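PDB 6WPU: flavin-containing monooxygenase, which probably catalyses the FAD-dependent S-oxygenation of S-allyl-L-cysteine in garlic, adding one oxygen atom to the thioether sulfur. Local coordinates for residues S351-A356 against I362-K367; A38-R43 against L346-S351. All blocks are in the same frame, centred on the assembly; numbering follows the deposited sequence.

Interaction 1 of 2, residues S351-A356 against I362-K367; sequences SKWIAA and ISLPTK. With SO4 (sulfate ion), chain F.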
# COMPACT_ATOMS: atom_id res chain seq x y z
N SER A 351 6.65 10.67 8.67
CA SER A 351 5.93 11.86 9.08
C SER A 351 6.59 12.50 10.29
O SER A 351 6.52 13.72 10.46
CB SER A 351 4.46 11.51 9.35
OG SER A 351 4.36 10.48 10.31
N LYS A 352 7.28 11.69 11.10
CA LYS A 352 8.12 12.24 12.16
C LYS A 352 9.23 13.11 11.58
O LYS A 352 9.53 14.19 12.10
CB LYS A 352 8.71 11.08 12.99
CG LYS A 352 9.16 11.43 14.39
CD LYS A 352 9.73 10.19 15.10
CE LYS A 352 8.65 9.15 15.40
NZ LYS A 352 7.72 9.60 16.49
N TRP A 353 9.82 12.67 10.47
CA TRP A 353 10.84 13.45 9.78
C TRP A 353 10.25 14.73 9.21
O TRP A 353 10.80 15.83 9.39
CB TRP A 353 11.46 12.59 8.68
CG TRP A 353 12.58 13.21 7.92
CD1 TRP A 353 13.63 13.94 8.44
CD2 TRP A 353 12.79 13.15 6.51
NE1 TRP A 353 14.47 14.34 7.42
CE2 TRP A 353 13.98 13.86 6.23
CE3 TRP A 353 12.08 12.56 5.45
CZ2 TRP A 353 14.48 13.99 4.93
CZ3 TRP A 353 12.58 12.69 4.16
CH2 TRP A 353 13.78 13.40 3.92
N ILE A 354 9.11 14.61 8.51
CA ILE A 354 8.47 15.77 7.91
C ILE A 354 8.15 16.82 8.97
O ILE A 354 8.43 18.01 8.79
CB ILE A 354 7.20 15.35 7.15
CG1 ILE A 354 7.54 14.51 5.91
CG2 ILE A 354 6.38 16.59 6.74
CD1 ILE A 354 6.29 13.82 5.35
N ALA A 355 7.57 16.38 10.09
CA ALA A 355 7.17 17.32 11.14
C ALA A 355 8.37 18.07 11.71
O ALA A 355 8.31 19.28 11.92
CB ALA A 355 6.42 16.59 12.25
N ALA A 356 9.48 17.35 11.93
CA ALA A 356 10.68 17.98 12.47
C ALA A 356 11.31 18.93 11.47
O ALA A 356 11.89 19.95 11.87
CB ALA A 356 11.67 16.90 12.89
N ILE A 362 15.02 20.12 12.51
CA ILE A 362 16.09 19.58 11.69
C ILE A 362 16.01 20.24 10.32
O ILE A 362 15.02 20.86 9.95
CB ILE A 362 16.03 18.04 11.56
CG1 ILE A 362 14.79 17.59 10.81
CG2 ILE A 362 16.09 17.35 12.93
CD1 ILE A 362 14.71 16.09 10.73
N SER A 363 17.08 20.09 9.56
CA SER A 363 17.21 20.74 8.27
C SER A 363 17.19 19.72 7.14
O SER A 363 17.50 18.55 7.32
CB SER A 363 18.51 21.56 8.23
OG SER A 363 18.54 22.41 7.10
N LEU A 364 16.80 20.20 5.96
CA LEU A 364 16.95 19.50 4.69
C LEU A 364 18.20 20.01 3.98
O LEU A 364 18.69 21.10 4.29
CB LEU A 364 15.72 19.71 3.82
CG LEU A 364 14.44 18.97 4.21
CD1 LEU A 364 13.24 19.40 3.35
CD2 LEU A 364 14.67 17.45 4.09
N PRO A 365 18.76 19.26 3.02
CA PRO A 365 19.84 19.83 2.20
C PRO A 365 19.32 20.96 1.33
O PRO A 365 18.11 21.22 1.31
CB PRO A 365 20.31 18.64 1.34
CG PRO A 365 19.70 17.43 1.96
CD PRO A 365 18.43 17.89 2.61
N THR A 366 20.19 21.61 0.57
CA THR A 366 19.71 22.58 -0.41
C THR A 366 18.91 21.87 -1.51
O THR A 366 19.01 20.66 -1.71
CB THR A 366 20.87 23.35 -1.05
OG1 THR A 366 21.59 22.49 -1.93
CG2 THR A 366 21.82 23.90 0.01
N LYS A 367 18.10 22.66 -2.22
CA LYS A 367 17.33 22.11 -3.34
C LYS A 367 18.24 21.41 -4.34
O LYS A 367 17.90 20.33 -4.85
CB LYS A 367 16.54 23.22 -4.03
CG LYS A 367 15.41 23.79 -3.21
CD LYS A 367 14.65 24.85 -3.99
CE LYS A 367 13.53 25.46 -3.15
NZ LYS A 367 14.06 26.43 -2.15
S SO4 F . 18.25 26.41 -1.46
O1 SO4 F . 18.39 25.81 -2.78
O2 SO4 F . 18.03 25.37 -0.46
O3 SO4 F . 19.48 27.12 -1.13
O4 SO4 F . 17.10 27.32 -1.48
O HOH W 1 17.07 15.78 7.00

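Interaction 2 of 2, residues A38-R43 against L346-S351; sequences ARELRR and LCELQS. With SO4 (sulfate ion), chain C.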
# COMPACT_ATOMS: atom_id res chain seq x y z
N ALA A 38 -1.03 12.90 11.09
CA ALA A 38 -1.72 13.86 11.94
C ALA A 38 -1.14 13.85 13.35
O ALA A 38 -0.93 14.91 13.94
CB ALA A 38 -3.21 13.54 11.98
N ARG A 39 -0.88 12.66 13.89
CA ARG A 39 -0.31 12.57 15.23
C ARG A 39 1.08 13.21 15.28
O ARG A 39 1.36 14.03 16.16
CB ARG A 39 -0.24 11.11 15.68
CG ARG A 39 0.36 10.93 17.07
CD ARG A 39 0.56 9.45 17.37
NE ARG A 39 1.79 8.95 16.76
CZ ARG A 39 2.31 7.75 16.98
NH1 ARG A 39 1.70 6.88 17.79
NH2 ARG A 39 3.45 7.41 16.39
N GLU A 40 1.94 12.88 14.31
CA GLU A 40 3.32 13.36 14.36
C GLU A 40 3.41 14.86 14.13
O GLU A 40 4.27 15.52 14.72
CB GLU A 40 4.17 12.59 13.34
CG GLU A 40 4.30 11.11 13.66
CD GLU A 40 4.94 10.85 15.03
OE1 GLU A 40 5.98 11.49 15.33
OE2 GLU A 40 4.40 10.04 15.82
N LEU A 41 2.54 15.42 13.28
CA LEU A 41 2.50 16.87 13.13
C LEU A 41 2.05 17.53 14.43
O LEU A 41 2.63 18.53 14.86
CB LEU A 41 1.57 17.26 11.98
CG LEU A 41 2.09 16.91 10.57
CD1 LEU A 41 0.99 17.04 9.50
CD2 LEU A 41 3.27 17.79 10.24
N ARG A 42 1.01 16.98 15.08
CA ARG A 42 0.54 17.55 16.34
C ARG A 42 1.62 17.48 17.41
O ARG A 42 1.83 18.44 18.16
CB ARG A 42 -0.73 16.83 16.79
CG ARG A 42 -1.39 17.46 18.05
CD ARG A 42 -1.04 16.69 19.33
NE ARG A 42 -1.44 15.29 19.24
CZ ARG A 42 -0.88 14.31 19.94
NH1 ARG A 42 0.13 14.58 20.77
NH2 ARG A 42 -1.31 13.05 19.79
N ARG A 43 2.33 16.35 17.50
CA ARG A 43 3.36 16.19 18.52
C ARG A 43 4.46 17.23 18.38
O ARG A 43 5.09 17.60 19.37
CB ARG A 43 3.98 14.80 18.45
CG ARG A 43 3.11 13.72 18.98
CD ARG A 43 3.74 12.37 18.73
NE ARG A 43 3.14 11.39 19.61
CZ ARG A 43 3.41 10.09 19.59
NH1 ARG A 43 4.27 9.59 18.71
NH2 ARG A 43 2.81 9.30 20.46
N LEU A 346 7.02 2.63 8.84
CA LEU A 346 7.65 3.48 7.83
C LEU A 346 6.95 4.84 7.71
O LEU A 346 7.60 5.89 7.67
CB LEU A 346 7.67 2.75 6.48
CG LEU A 346 8.37 3.53 5.36
CD1 LEU A 346 9.22 2.62 4.49
CD2 LEU A 346 7.37 4.33 4.51
N CYS A 347 5.61 4.84 7.63
CA CYS A 347 4.87 6.09 7.55
C CYS A 347 5.05 6.91 8.82
O CYS A 347 5.12 8.14 8.77
CB CYS A 347 3.38 5.82 7.29
SG CYS A 347 3.00 5.09 5.65
N GLU A 348 5.12 6.23 9.96
CA GLU A 348 5.37 6.90 11.24
C GLU A 348 6.67 7.67 11.19
O GLU A 348 6.73 8.86 11.55
CB GLU A 348 5.39 5.85 12.35
CG GLU A 348 5.57 6.36 13.80
CD GLU A 348 5.50 5.20 14.81
OE1 GLU A 348 5.59 4.02 14.38
OE2 GLU A 348 5.36 5.45 16.03
N LEU A 349 7.74 7.03 10.71
CA LEU A 349 9.04 7.67 10.70
C LEU A 349 9.13 8.74 9.62
O LEU A 349 9.74 9.79 9.83
CB LEU A 349 10.13 6.62 10.52
CG LEU A 349 10.29 5.70 11.73
CD1 LEU A 349 11.14 4.48 11.36
CD2 LEU A 349 10.90 6.47 12.92
N GLN A 350 8.49 8.52 8.47
CA GLN A 350 8.43 9.56 7.45
C GLN A 350 7.77 10.82 7.98
O GLN A 350 8.25 11.93 7.75
CB GLN A 350 7.67 9.07 6.22
CG GLN A 350 8.42 8.08 5.36
CD GLN A 350 7.66 7.77 4.10
OE1 GLN A 350 6.43 7.71 4.12
NE2 GLN A 350 8.37 7.58 2.99
N SER A 351 6.65 10.67 8.67
CA SER A 351 5.93 11.86 9.08
C SER A 351 6.59 12.50 10.29
O SER A 351 6.52 13.72 10.46
CB SER A 351 4.46 11.51 9.35
OG SER A 351 4.36 10.48 10.31
S SO4 C . 0.85 11.63 22.70
O1 SO4 C . -0.55 11.72 22.27
O2 SO4 C . 1.24 10.24 22.84
O3 SO4 C . 1.72 12.31 21.75
O4 SO4 C . 0.98 12.33 23.98

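Interaction 1 of 2, residues S351-A356 against I362-K367
W353 reaches out from helix 343-358 and is met by two aliphatic side chains of the loop that follows the helix. I362 arrives at the pyrrole edge of the indole, close to the ring plane, and its CD1 stands 3.3 Å from W353 CD1, a snug approach. L364 comes obliquely to the benzene half, its CD2 3.6 Å from W353 CZ2. Both side chains run at about a right angle to that of W353. One turn on, A356 CB packs against I362 CG1 at 3.8 Å.

One direct backbone bond fixes the return of the chain: I362 N donates to A356 O over 3.2 Å, nearly straight at 166°. A356 O also pairs with S359 OG. The indole has a polar link of its own: a water in the ring plane accepts from W353 NE1 at 3.0 Å and donates to S363 O at 2.8 Å, so the N-H is tied to the loop backbone.

W353 CG lies anti to the backbone N (chi1 -176°), which swings the indole out from the helix to where the loop passes. I362 holds CG1 between its backbone N and carbonyl carbon (chi1 66°), and the extended chi2 then carries CD1 to the ring edge. Farther along, T366 is the N-cap of helix 367-383, and K367 N, at that helix's start, donates to two oxygens of a sulfate probably left from crystallisation.

The contact is the turn between helix 343-358 and helix 367-383. F324 and W404 of helix 398-409 meet the indole edge-to-face, and L405, E408 and C409 of that helix also touch it, while helix 32-43 touches S351 and A355 of helix 343-358.

Interaction 2 of 2, residues A38-R43 against L346-S351
R39 and E348 join two helices by a salt bridge: helix 32-43, which follows the first strand of the Rossmann-type FAD-binding fold, and helix 343-358. The short segments run roughly parallel, their axes 9.2 Å apart and inclined by 31°.

The charged network carries the contact. R39 NH2 donates to E348 OE2 at 2.8 Å; the oxygen lies in the guanidinium plane, yet it is met from above the carboxylate plane. On its own helix R39 grips E40 OE2 side-on with NE and NH2, and R43 NH1 adds a weak bond to that oxygen while lying over one face of the R39 guanidinium. D102 pairs with R39 NH1, L101 N serves E348 OE1, and K352 takes E40 OE1. Were R39 an alanine, E348 OE2 would probably lose its cationic partner in this contact and E40 OE2 two donors, while D102 would be left with R43.

Packing is light. E40 CG, set anti to the carbonyl carbon (chi1 -65°), lies 3.4 Å from S351 OG.

At the exposed end, a sulfate probably from the crystallisation liquor is held by R42 and R43, with R43 NE donating to its O3 at 2.7 Å.

How the interactions relate
From the N terminus, the chain first lays down helix 32-43 beside strand 24-28. Some 300 residues later it returns as helix 343-358, and interaction 2 closes that long loop, tying an early helix of the FAD-binding fold to a late one. Interaction 1 follows in series, neither nested nor crossed: it closes a short turn where the same helix ends and the chain heads into helix 367-383. The two share S351, and their centres are about 12 Å apart. They also touch directly, through the salt bridge of K352 with E40 and through A355 packing on E40 and L41. Helix 343-358 thus links helix 32-43 to helix 398-409 and the turn into helix 367-383.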